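Local coordinates for lysosome-associated membrane glycoprotein 2 (PDB 5GV3) that contributes, as the first lumenal domain of a lysosomal membrane glycoprotein, to lysosome biogenesis, autophagy and pH regulation through direct inhibition of the proton channel TMEM175, at residues W70-T75 and Y81-I86; T12-E17 and N56-M61; N126-Y131 and V137-G142. All blocks are in the same frame, centred on the assembly; numbering follows the deposited sequence.

Contact 1 of 3, residues W70-T75 and Y81-I86; sequences WAVNFT and YSIHDI. With NAG (2-acetamido-2-deoxy-beta-D-glucopyranose), chain O.
Asn73 and Asp85 meet beside an N-linked glycan. Asn73 ND2 carries the sugar, bonded to C1 of the NAG, and donates its N-H to Asp85 OD2 at 2.6 Å. The bond is bent, 137° at the hydrogen, and uses the anti lone pair of the carboxylate. The same oxygen takes a weak bond from N2 of the NAG, so Asp85 touches both the amide and the sugar. The pairing slips by one residue at Asp85, consistent with its positive phi (54°). Before it, Asn73 pairs with His84 and Thr75 with Ser82 as hydrogen-bonded pairs. After it, Val72 lies nearest Ile86.

On the face of Phe74 and Ile83 the contacts are apolar. These two side chains run alongside each other in the same direction, and Ile83 CG1 reaches the ring edge at CD1 of Phe74 (3.8 Å). Val72 and Ile86 continue the row. Val72 chi1 of 57° sets CG2 opposite its backbone N, where it meets Ile83 CG2 at 3.7 Å and Ile86 CG1 at 3.8 Å. Ile86 CG2 in turn approaches Trp70 NE1 at 3.5 Å. Thr75 OG1 is buried on the glycan side and has no polar partner in the model.

The two strands form a beta hairpin in the middle of a four-stranded antiparallel sheet. Strand 59-64 flanks 68-76, and strand 106-117 flanks 81-91. Phe74 and Ile83 pack on Leu145 of strand 136-146.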
loop_
_atom_site.group_PDB
_atom_site.type_symbol
_atom_site.label_atom_id
_atom_site.label_comp_id
_atom_site.label_asym_id
_atom_site.label_seq_id
_atom_site.Cartn_x
_atom_site.Cartn_y
_atom_site.Cartn_z
ATOM N N TRP A 70 -1.400 -4.553 -5.221
ATOM C CA TRP A 70 -1.092 -4.215 -3.839
ATOM C C TRP A 70 -2.388 -3.936 -3.100
ATOM O O TRP A 70 -3.322 -3.356 -3.662
ATOM C CB TRP A 70 -0.150 -3.009 -3.782
ATOM C CG TRP A 70 0.225 -2.566 -2.402
ATOM C CD1 TRP A 70 1.296 -2.979 -1.674
ATOM C CD2 TRP A 70 -0.482 -1.627 -1.580
ATOM N NE1 TRP A 70 1.311 -2.349 -0.452
ATOM C CE2 TRP A 70 0.228 -1.517 -0.368
ATOM C CE3 TRP A 70 -1.645 -0.864 -1.754
ATOM C CZ2 TRP A 70 -0.191 -0.675 0.671
ATOM C CZ3 TRP A 70 -2.053 -0.025 -0.723
ATOM C CH2 TRP A 70 -1.324 0.064 0.470
ATOM N N ALA A 71 -2.456 -4.354 -1.843
ATOM C CA ALA A 71 -3.686 -4.193 -1.072
ATOM C C ALA A 71 -3.396 -3.953 0.405
ATOM O O ALA A 71 -2.318 -4.289 0.896
ATOM C CB ALA A 71 -4.586 -5.419 -1.248
ATOM N N VAL A 72 -4.379 -3.394 1.106
ATOM C CA VAL A 72 -4.270 -3.138 2.539
ATOM C C VAL A 72 -5.648 -3.183 3.193
ATOM O O VAL A 72 -6.656 -2.857 2.573
ATOM C CB VAL A 72 -3.580 -1.771 2.829
ATOM C CG1 VAL A 72 -4.313 -0.617 2.150
ATOM C CG2 VAL A 72 -3.424 -1.522 4.334
ATOM N N ASN A 73 -5.681 -3.623 4.446
ATOM C CA ASN A 73 -6.902 -3.652 5.239
ATOM C C ASN A 73 -6.961 -2.588 6.285
ATOM O O ASN A 73 -5.960 -2.276 6.928
ATOM C CB ASN A 73 -7.061 -4.964 5.994
ATOM C CG ASN A 73 -7.806 -5.999 5.237
ATOM O OD1 ASN A 73 -8.511 -5.715 4.267
ATOM N ND2 ASN A 73 -7.682 -7.230 5.708
ATOM N N PHE A 74 -8.166 -2.075 6.482
ATOM C CA PHE A 74 -8.466 -1.215 7.609
ATOM C C PHE A 74 -9.652 -1.819 8.356
ATOM O O PHE A 74 -10.723 -1.974 7.789
ATOM C CB PHE A 74 -8.763 0.219 7.150
ATOM C CG PHE A 74 -7.746 0.780 6.189
ATOM C CD1 PHE A 74 -6.548 1.311 6.656
ATOM C CD2 PHE A 74 -7.995 0.802 4.823
ATOM C CE1 PHE A 74 -5.606 1.834 5.776
ATOM C CE2 PHE A 74 -7.064 1.330 3.939
ATOM C CZ PHE A 74 -5.864 1.847 4.420
ATOM N N THR A 75 -9.444 -2.213 9.606
ATOM C CA THR A 75 -10.499 -2.844 10.400
ATOM C C THR A 75 -10.860 -1.987 11.605
ATOM O O THR A 75 -10.010 -1.705 12.446
ATOM C CB THR A 75 -10.102 -4.243 10.892
ATOM O OG1 THR A 75 -9.850 -5.096 9.767
ATOM C CG2 THR A 75 -11.230 -4.830 11.728
ATOM N N TYR A 81 -8.761 1.773 14.936
ATOM C CA TYR A 81 -8.835 1.006 13.697
ATOM C C TYR A 81 -7.431 0.567 13.340
ATOM O O TYR A 81 -6.458 1.272 13.606
ATOM C CB TYR A 81 -9.529 1.756 12.540
ATOM C CG TYR A 81 -8.792 2.873 11.815
ATOM C CD1 TYR A 81 -7.945 2.596 10.744
ATOM C CD2 TYR A 81 -9.026 4.199 12.129
ATOM C CE1 TYR A 81 -7.303 3.610 10.053
ATOM C CE2 TYR A 81 -8.392 5.220 11.443
ATOM C CZ TYR A 81 -7.530 4.921 10.408
ATOM O OH TYR A 81 -6.904 5.938 9.728
ATOM N N SER A 82 -7.334 -0.634 12.785
ATOM C CA SER A 82 -6.037 -1.209 12.472
ATOM C C SER A 82 -5.745 -1.150 10.993
ATOM O O SER A 82 -6.639 -1.328 10.163
ATOM C CB SER A 82 -5.952 -2.657 12.968
ATOM O OG SER A 82 -7.021 -3.434 12.455
ATOM N N ILE A 83 -4.479 -0.896 10.683
ATOM C CA ILE A 83 -3.959 -0.992 9.333
ATOM C C ILE A 83 -3.240 -2.322 9.279
ATOM O O ILE A 83 -2.267 -2.540 9.997
ATOM C CB ILE A 83 -3.007 0.160 8.993
ATOM C CG1 ILE A 83 -3.717 1.503 9.140
ATOM C CG2 ILE A 83 -2.480 0.011 7.586
ATOM C CD1 ILE A 83 -2.791 2.664 9.036
ATOM N N HIS A 84 -3.741 -3.223 8.447
ATOM C CA HIS A 84 -3.405 -4.630 8.576
ATOM C C HIS A 84 -3.389 -5.323 7.200
ATOM O O HIS A 84 -3.912 -4.787 6.226
ATOM C CB HIS A 84 -4.410 -5.261 9.559
ATOM C CG HIS A 84 -4.319 -6.748 9.675
ATOM N ND1 HIS A 84 -3.133 -7.412 9.866
ATOM C CD2 HIS A 84 -5.288 -7.693 9.663
ATOM C CE1 HIS A 84 -3.369 -8.714 9.942
ATOM N NE2 HIS A 84 -4.660 -8.906 9.798
ATOM N N ASP A 85 -2.787 -6.508 7.129
ATOM C CA ASP A 85 -2.813 -7.335 5.921
ATOM C C ASP A 85 -2.318 -6.607 4.675
ATOM O O ASP A 85 -2.952 -6.661 3.625
ATOM C CB ASP A 85 -4.227 -7.854 5.642
ATOM C CG ASP A 85 -4.769 -8.707 6.765
ATOM O OD1 ASP A 85 -4.021 -9.531 7.319
ATOM O OD2 ASP A 85 -5.954 -8.547 7.098
ATOM N N ILE A 86 -1.190 -5.926 4.788
ATOM C CA ILE A 86 -0.593 -5.321 3.619
ATOM C C ILE A 86 0.002 -6.441 2.776
ATOM O O ILE A 86 0.815 -7.227 3.258
ATOM C CB ILE A 86 0.490 -4.297 3.980
ATOM C CG1 ILE A 86 -0.099 -3.186 4.847
ATOM C CG2 ILE A 86 1.117 -3.716 2.716
ATOM C CD1 ILE A 86 0.934 -2.219 5.383
HETATM C C1 NAG O . -8.306 -8.401 5.179
HETATM C C2 NAG O . -9.578 -8.788 5.938
HETATM C C3 NAG O . -10.120 -10.117 5.408
HETATM C C4 NAG O . -10.245 -10.071 3.886
HETATM C C5 NAG O . -8.929 -9.600 3.270
HETATM C C6 NAG O . -8.973 -9.436 1.770
HETATM C C7 NAG O . -10.259 -8.905 8.308
HETATM C C8 NAG O . -9.778 -8.997 9.727
HETATM N N2 NAG O . -9.306 -8.874 7.371
HETATM O O3 NAG O . -11.381 -10.404 6.001
HETATM O O4 NAG O . -10.568 -11.361 3.380
HETATM O O5 NAG O . -8.589 -8.321 3.810
HETATM O O6 NAG O . -7.810 -8.761 1.308
HETATM O O7 NAG O . -11.452 -8.871 8.028
#

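Contact 2 of 3, residues T12-E17 and N56-M61; sequences TCLYAE and NSAKIM. With ZN (zinc ion), chain C; NAG (2-acetamido-2-deoxy-beta-D-glucopyranose), chain L.
Ile60 points its CD1 methyl between Leu14 and Ala16. CD1 lies 3.5 Å from Ala16 CB and 3.8 Å from Leu14 CD2. CG1 of Ile60 is trans to the carbonyl carbon (chi1 -72°) and the chain then runs on extended, which carries CD1 across to the facing strand. The Leu14 and Ile60 side chains cross at a slant. The other branch of Leu14, CD1, rests on Ala58 CB at 3.8 Å, so the leucine spans two residues of the facing segment. All four residues are buried, and the contact is purely apolar.

Strand 11-28 and strand 59-64 belong to different sheets. The contact therefore packs sheet against sheet, as expected in the beta-prism fold of LAMP lumenal domains. A classic beta bulge sets Cys13 and Leu14 opposite the single residue Leu6, and Cys13 is disulfide-bonded to Cys51.

Tyr15 points the opposite way, away from 56-61. O7 of the glycan on Asn5 sits over one face of its ring, 3.3 Å from Tyr15 CE1. Tyr15 OH donates to Glu17 OE1 at 2.6 Å, meeting the carboxylate from above its plane. Both Glu17 oxygens, OE1 and OE2, bind a zinc ion at 2.0 Å, and a water is a further ligand of the metal.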
loop_
_atom_site.group_PDB
_atom_site.type_symbol
_atom_site.label_atom_id
_atom_site.label_comp_id
_atom_site.label_asym_id
_atom_site.label_seq_id
_atom_site.Cartn_x
_atom_site.Cartn_y
_atom_site.Cartn_z
ATOM N N THR A 12 -16.881 12.082 1.805
ATOM C CA THR A 12 -15.708 11.225 1.848
ATOM C C THR A 12 -15.809 10.208 2.980
ATOM O O THR A 12 -16.055 10.581 4.126
ATOM C CB THR A 12 -14.438 12.059 2.055
ATOM O OG1 THR A 12 -14.264 12.952 0.948
ATOM C CG2 THR A 12 -13.215 11.155 2.183
ATOM N N CYS A 13 -15.619 8.926 2.668
ATOM C CA CYS A 13 -15.625 7.904 3.715
ATOM C C CYS A 13 -14.234 7.312 3.924
ATOM O O CYS A 13 -13.976 6.690 4.948
ATOM C CB CYS A 13 -16.630 6.794 3.403
ATOM S SG CYS A 13 -16.633 6.200 1.706
ATOM N N LEU A 14 -13.336 7.530 2.965
ATOM C CA LEU A 14 -11.942 7.093 3.101
ATOM C C LEU A 14 -11.032 8.004 2.278
ATOM O O LEU A 14 -11.303 8.270 1.111
ATOM C CB LEU A 14 -11.763 5.638 2.662
ATOM C CG LEU A 14 -10.343 5.031 2.756
ATOM C CD1 LEU A 14 -10.391 3.555 3.135
ATOM C CD2 LEU A 14 -9.514 5.215 1.470
ATOM N N TYR A 15 -9.961 8.490 2.895
ATOM C CA TYR A 15 -8.979 9.271 2.161
ATOM C C TYR A 15 -7.585 8.690 2.376
ATOM O O TYR A 15 -7.196 8.373 3.503
ATOM C CB TYR A 15 -9.002 10.747 2.571
ATOM C CG TYR A 15 -8.044 11.595 1.748
ATOM C CD1 TYR A 15 -8.440 12.143 0.534
ATOM C CD2 TYR A 15 -6.747 11.832 2.177
ATOM C CE1 TYR A 15 -7.577 12.906 -0.224
ATOM C CE2 TYR A 15 -5.874 12.592 1.419
ATOM C CZ TYR A 15 -6.294 13.123 0.222
ATOM O OH TYR A 15 -5.426 13.878 -0.538
ATOM N N ALA A 16 -6.840 8.541 1.287
ATOM C CA ALA A 16 -5.476 8.047 1.356
ATOM C C ALA A 16 -4.598 8.780 0.348
ATOM O O ALA A 16 -4.926 8.860 -0.829
ATOM C CB ALA A 16 -5.442 6.545 1.109
ATOM N N GLU A 17 -3.498 9.338 0.842
ATOM C CA GLU A 17 -2.516 10.058 0.042
ATOM C C GLU A 17 -1.142 9.545 0.459
ATOM O O GLU A 17 -0.798 9.618 1.636
ATOM C CB GLU A 17 -2.700 11.571 0.278
ATOM C CG GLU A 17 -1.710 12.613 -0.299
ATOM C CD GLU A 17 -2.071 14.065 0.155
ATOM O OE1 GLU A 17 -3.169 14.277 0.709
ATOM O OE2 GLU A 17 -1.294 15.020 -0.022
ATOM N N ASN A 56 -17.982 -4.988 5.355
ATOM C CA ASN A 56 -17.275 -4.451 6.515
ATOM C C ASN A 56 -15.761 -4.304 6.292
ATOM O O ASN A 56 -15.157 -5.115 5.595
ATOM C CB ASN A 56 -17.523 -5.333 7.748
ATOM C CG ASN A 56 -18.980 -5.354 8.177
ATOM O OD1 ASN A 56 -19.474 -4.408 8.791
ATOM N ND2 ASN A 56 -19.665 -6.452 7.881
ATOM N N SER A 57 -15.188 -3.232 6.848
ATOM C CA SER A 57 -13.731 -2.980 6.939
ATOM C C SER A 57 -12.990 -2.487 5.677
ATOM O O SER A 57 -11.997 -3.085 5.267
ATOM C CB SER A 57 -13.017 -4.241 7.445
ATOM O OG SER A 57 -13.046 -5.282 6.483
ATOM N N ALA A 58 -13.378 -1.301 5.199
ATOM C CA ALA A 58 -12.734 -0.528 4.096
ATOM C C ALA A 58 -11.321 -0.914 3.662
ATOM O O ALA A 58 -10.404 -0.971 4.469
ATOM C CB ALA A 58 -12.727 0.913 4.454
ATOM N N LYS A 59 -11.194 -1.307 2.399
ATOM C CA LYS A 59 -9.910 -1.708 1.827
ATOM C C LYS A 59 -9.424 -0.812 0.674
ATOM O O LYS A 59 -10.201 -0.146 -0.008
ATOM C CB LYS A 59 -9.981 -3.163 1.330
ATOM C CG LYS A 59 -10.987 -3.452 0.201
ATOM C CD LYS A 59 -11.057 -4.957 -0.160
ATOM C CE LYS A 59 -12.195 -5.225 -1.157
ATOM N NZ LYS A 59 -12.368 -6.668 -1.509
ATOM N N ILE A 60 -8.115 -0.830 0.455
ATOM C CA ILE A 60 -7.541 -0.201 -0.715
ATOM C C ILE A 60 -6.825 -1.236 -1.557
ATOM O O ILE A 60 -6.067 -2.058 -1.042
ATOM C CB ILE A 60 -6.563 0.914 -0.345
ATOM C CG1 ILE A 60 -7.322 2.130 0.190
ATOM C CG2 ILE A 60 -5.730 1.320 -1.541
ATOM C CD1 ILE A 60 -6.388 3.190 0.758
ATOM N N MET A 61 -7.092 -1.198 -2.856
ATOM C CA MET A 61 -6.405 -2.065 -3.799
ATOM C C MET A 61 -5.769 -1.256 -4.926
ATOM O O MET A 61 -6.379 -0.346 -5.463
ATOM C CB MET A 61 -7.369 -3.104 -4.362
ATOM C CG MET A 61 -8.006 -3.969 -3.290
ATOM S SD MET A 61 -9.167 -5.170 -3.956
ATOM C CE MET A 61 -8.046 -6.220 -4.884
HETATM ZN ZN ZN C . -2.701 16.222 0.810
HETATM C C1 NAG L . -12.376 14.078 -1.820
HETATM C C2 NAG L . -11.754 15.488 -1.711
HETATM C C3 NAG L . -12.793 16.529 -1.283
HETATM C C4 NAG L . -14.028 16.442 -2.171
HETATM C C5 NAG L . -14.552 15.009 -2.194
HETATM C C6 NAG L . -15.728 14.828 -3.125
HETATM C C7 NAG L . -10.447 15.268 0.458
HETATM C C8 NAG L . -11.689 14.852 1.205
HETATM N N2 NAG L . -10.557 15.532 -0.860
HETATM O O3 NAG L . -12.235 17.836 -1.349
HETATM O O4 NAG L . -15.039 17.311 -1.676
HETATM O O5 NAG L . -13.520 14.133 -2.667
HETATM O O6 NAG L . -15.299 14.368 -4.401
HETATM O O7 NAG L . -9.368 15.360 1.033
HETATM O O HOH W 1 -4.500 16.427 1.853
#

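Contact 3 of 3, residues N126-Y131 and V137-G142; sequences NSVLTY and VQKYWG. With NAG (2-acetamido-2-deoxy-beta-D-glucopyranose), chain M.
Tyr131 and Tyr140 pack together on one face of a beta hairpin made by strands 129-133 and 136-146. Within the strands the backbone bonds come in two pairs. Leu129 and Tyr140 form one hydrogen-bonded pair, and Tyr131 and Gln138 form the other. Thr130 and Lys139 are the non-hydrogen-bonded pair between them.

The aromatic contact is rim to rim. The ring planes of Tyr131 and Tyr140 stand at 64°, and neither ring covers the face of the other. Tyr131 CD1 lies at the edge of the Tyr140 ring, 3.7 Å from CE2. Tyr140 OH also donates to Gln138 OE1 at 2.5 Å, which ties two residues of the same face.

One polar side-chain bond lies on the other face. Thr130 and Lys139 run side by side. The lysine bends at its last torsion (chi4 -64°), which turns NZ onto Thr130 OG1 at 3.0 Å.

Sugar contacts share that side. O6 of the glycan on Asn21 lies over one face of the Trp141 indole, toward its rim. The same O6 is 3.7 Å from Val128 CG2, while Lys139 CD touches C5 of the sugar.

Where the hairpin pairing ends, Gly142 N donates to Asn126 O at 2.9 Å, from 50° above the carbonyl plane.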
loop_
_atom_site.group_PDB
_atom_site.type_symbol
_atom_site.label_atom_id
_atom_site.label_comp_id
_atom_site.label_asym_id
_atom_site.label_seq_id
_atom_site.Cartn_x
_atom_site.Cartn_y
_atom_site.Cartn_z
ATOM N N ASN A 126 4.949 11.896 6.369
ATOM C CA ASN A 126 5.575 12.196 5.084
ATOM C C ASN A 126 6.925 11.401 5.016
ATOM O O ASN A 126 7.434 11.169 3.928
ATOM C CB ASN A 126 5.675 13.753 4.814
ATOM C CG ASN A 126 4.376 14.374 4.048
ATOM O OD1 ASN A 126 3.549 13.680 3.463
ATOM N ND2 ASN A 126 4.259 15.687 4.048
ATOM N N SER A 127 7.483 10.972 6.162
ATOM C CA SER A 127 8.730 10.148 6.223
ATOM C C SER A 127 8.663 8.720 5.632
ATOM O O SER A 127 7.606 8.092 5.576
ATOM C CB SER A 127 9.234 9.998 7.664
ATOM O OG SER A 127 9.316 11.239 8.329
ATOM N N VAL A 128 9.827 8.188 5.272
ATOM C CA VAL A 128 9.937 6.865 4.653
ATOM C C VAL A 128 9.865 5.694 5.633
ATOM O O VAL A 128 10.757 5.488 6.448
ATOM C CB VAL A 128 11.261 6.746 3.856
ATOM C CG1 VAL A 128 11.445 5.320 3.282
ATOM C CG2 VAL A 128 11.303 7.783 2.747
ATOM N N LEU A 129 8.792 4.920 5.540
ATOM C CA LEU A 129 8.691 3.690 6.314
ATOM C C LEU A 129 9.220 2.530 5.459
ATOM O O LEU A 129 8.770 2.329 4.327
ATOM C CB LEU A 129 7.248 3.437 6.768
ATOM C CG LEU A 129 6.607 4.652 7.458
ATOM C CD1 LEU A 129 5.176 4.369 7.904
ATOM C CD2 LEU A 129 7.459 5.125 8.628
ATOM N N THR A 130 10.215 1.814 5.976
ATOM C CA THR A 130 10.837 0.714 5.237
ATOM C C THR A 130 10.542 -0.625 5.896
ATOM O O THR A 130 10.720 -0.783 7.102
ATOM C CB THR A 130 12.363 0.877 5.133
ATOM O OG1 THR A 130 12.676 2.157 4.570
ATOM C CG2 THR A 130 12.964 -0.209 4.247
ATOM N N TYR A 131 10.087 -1.584 5.096
ATOM C CA TYR A 131 9.843 -2.935 5.579
ATOM C C TYR A 131 10.647 -3.931 4.754
ATOM O O TYR A 131 10.420 -4.105 3.555
ATOM C CB TYR A 131 8.350 -3.256 5.541
ATOM C CG TYR A 131 7.546 -2.310 6.402
ATOM C CD1 TYR A 131 7.069 -1.116 5.886
ATOM C CD2 TYR A 131 7.284 -2.598 7.739
ATOM C CE1 TYR A 131 6.350 -0.235 6.666
ATOM C CE2 TYR A 131 6.561 -1.727 8.528
ATOM C CZ TYR A 131 6.095 -0.543 7.985
ATOM O OH TYR A 131 5.371 0.337 8.761
ATOM N N VAL A 137 11.827 -5.408 -0.672
ATOM C CA VAL A 137 11.919 -4.251 0.211
ATOM C C VAL A 137 10.809 -3.255 -0.132
ATOM O O VAL A 137 10.768 -2.722 -1.245
ATOM C CB VAL A 137 13.298 -3.583 0.109
ATOM C CG1 VAL A 137 13.327 -2.272 0.891
ATOM C CG2 VAL A 137 14.376 -4.530 0.609
ATOM N N GLN A 138 9.905 -3.021 0.818
ATOM C CA GLN A 138 8.795 -2.097 0.624
ATOM C C GLN A 138 9.083 -0.750 1.278
ATOM O O GLN A 138 9.504 -0.685 2.430
ATOM C CB GLN A 138 7.502 -2.692 1.189
ATOM C CG GLN A 138 7.211 -4.094 0.671
ATOM C CD GLN A 138 5.968 -4.708 1.272
ATOM O OE1 GLN A 138 5.269 -4.077 2.064
ATOM N NE2 GLN A 138 5.685 -5.953 0.899
ATOM N N LYS A 139 8.882 0.327 0.525
ATOM C CA LYS A 139 9.045 1.671 1.073
ATOM C C LYS A 139 7.769 2.490 0.894
ATOM O O LYS A 139 7.183 2.520 -0.188
ATOM C CB LYS A 139 10.236 2.380 0.424
ATOM C CG LYS A 139 11.598 1.809 0.828
ATOM C CD LYS A 139 12.732 2.610 0.202
ATOM C CE LYS A 139 14.100 2.094 0.629
ATOM N NZ LYS A 139 14.297 2.268 2.093
ATOM N N TYR A 140 7.340 3.135 1.974
ATOM C CA TYR A 140 6.134 3.967 1.988
ATOM C C TYR A 140 6.470 5.341 2.563
ATOM O O TYR A 140 7.216 5.428 3.537
ATOM C CB TYR A 140 5.026 3.323 2.830
ATOM C CG TYR A 140 4.731 1.878 2.494
ATOM C CD1 TYR A 140 3.824 1.553 1.504
ATOM C CD2 TYR A 140 5.365 0.836 3.164
ATOM C CE1 TYR A 140 3.548 0.234 1.191
ATOM C CE2 TYR A 140 5.088 -0.498 2.851
ATOM C CZ TYR A 140 4.173 -0.782 1.858
ATOM O OH TYR A 140 3.867 -2.077 1.508
ATOM N N TRP A 141 5.941 6.406 1.958
ATOM C CA TRP A 141 6.145 7.755 2.492
ATOM C C TRP A 141 5.110 8.774 1.996
ATOM O O TRP A 141 4.242 8.448 1.189
ATOM C CB TRP A 141 7.557 8.243 2.162
ATOM C CG TRP A 141 7.804 8.617 0.705
ATOM C CD1 TRP A 141 7.792 9.878 0.164
ATOM C CD2 TRP A 141 8.123 7.721 -0.374
ATOM N NE1 TRP A 141 8.073 9.819 -1.185
ATOM C CE2 TRP A 141 8.280 8.509 -1.536
ATOM C CE3 TRP A 141 8.283 6.332 -0.466
ATOM C CZ2 TRP A 141 8.587 7.943 -2.779
ATOM C CZ3 TRP A 141 8.585 5.777 -1.696
ATOM C CH2 TRP A 141 8.737 6.582 -2.839
ATOM N N GLY A 142 5.202 10.006 2.496
ATOM C CA GLY A 142 4.301 11.080 2.101
ATOM C C GLY A 142 2.861 10.722 2.410
ATOM O O GLY A 142 1.959 11.035 1.642
HETATM C C1 NAG M . 12.218 4.548 -3.754
HETATM C C2 NAG M . 13.047 5.440 -4.687
HETATM C C3 NAG M . 14.265 5.987 -3.948
HETATM C C4 NAG M . 13.840 6.664 -2.651
HETATM C C5 NAG M . 12.978 5.724 -1.813
HETATM C C6 NAG M . 12.415 6.389 -0.579
HETATM C C7 NAG M . 13.004 5.020 -7.110
HETATM C C8 NAG M . 13.529 4.174 -8.234
HETATM N N2 NAG M . 13.456 4.721 -5.885
HETATM O O3 NAG M . 14.953 6.916 -4.776
HETATM O O4 NAG M . 14.991 7.050 -1.908
HETATM O O5 NAG M . 11.852 5.288 -2.587
HETATM O O6 NAG M . 11.469 7.382 -0.943
HETATM O O7 NAG M . 12.205 5.932 -7.300
#

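Contacts 1 and 2 share a sheet, since strands 59-64 and 68-76 are neighbours in it. Their centres are about 10 Å apart. Probable backbone bonds join them, Val72 N to Ile60 O at 3.0 Å and Phe74 N to Ala58 O at 3.2 Å. Contact 3 lies about 15 Å from contact 1, centre to centre, in the other sheet. The two touch where Trp70 NE1 probably bonds Tyr140 OH at 3.2 Å. Contacts 2 and 3 both reach that other sheet, through the paired strands 11-28 and 136-146, but lie about 19 Å apart, centre to centre. Each contact borders a different N-linked glycan, on Asn73, Asn5 and Asn21 respectively.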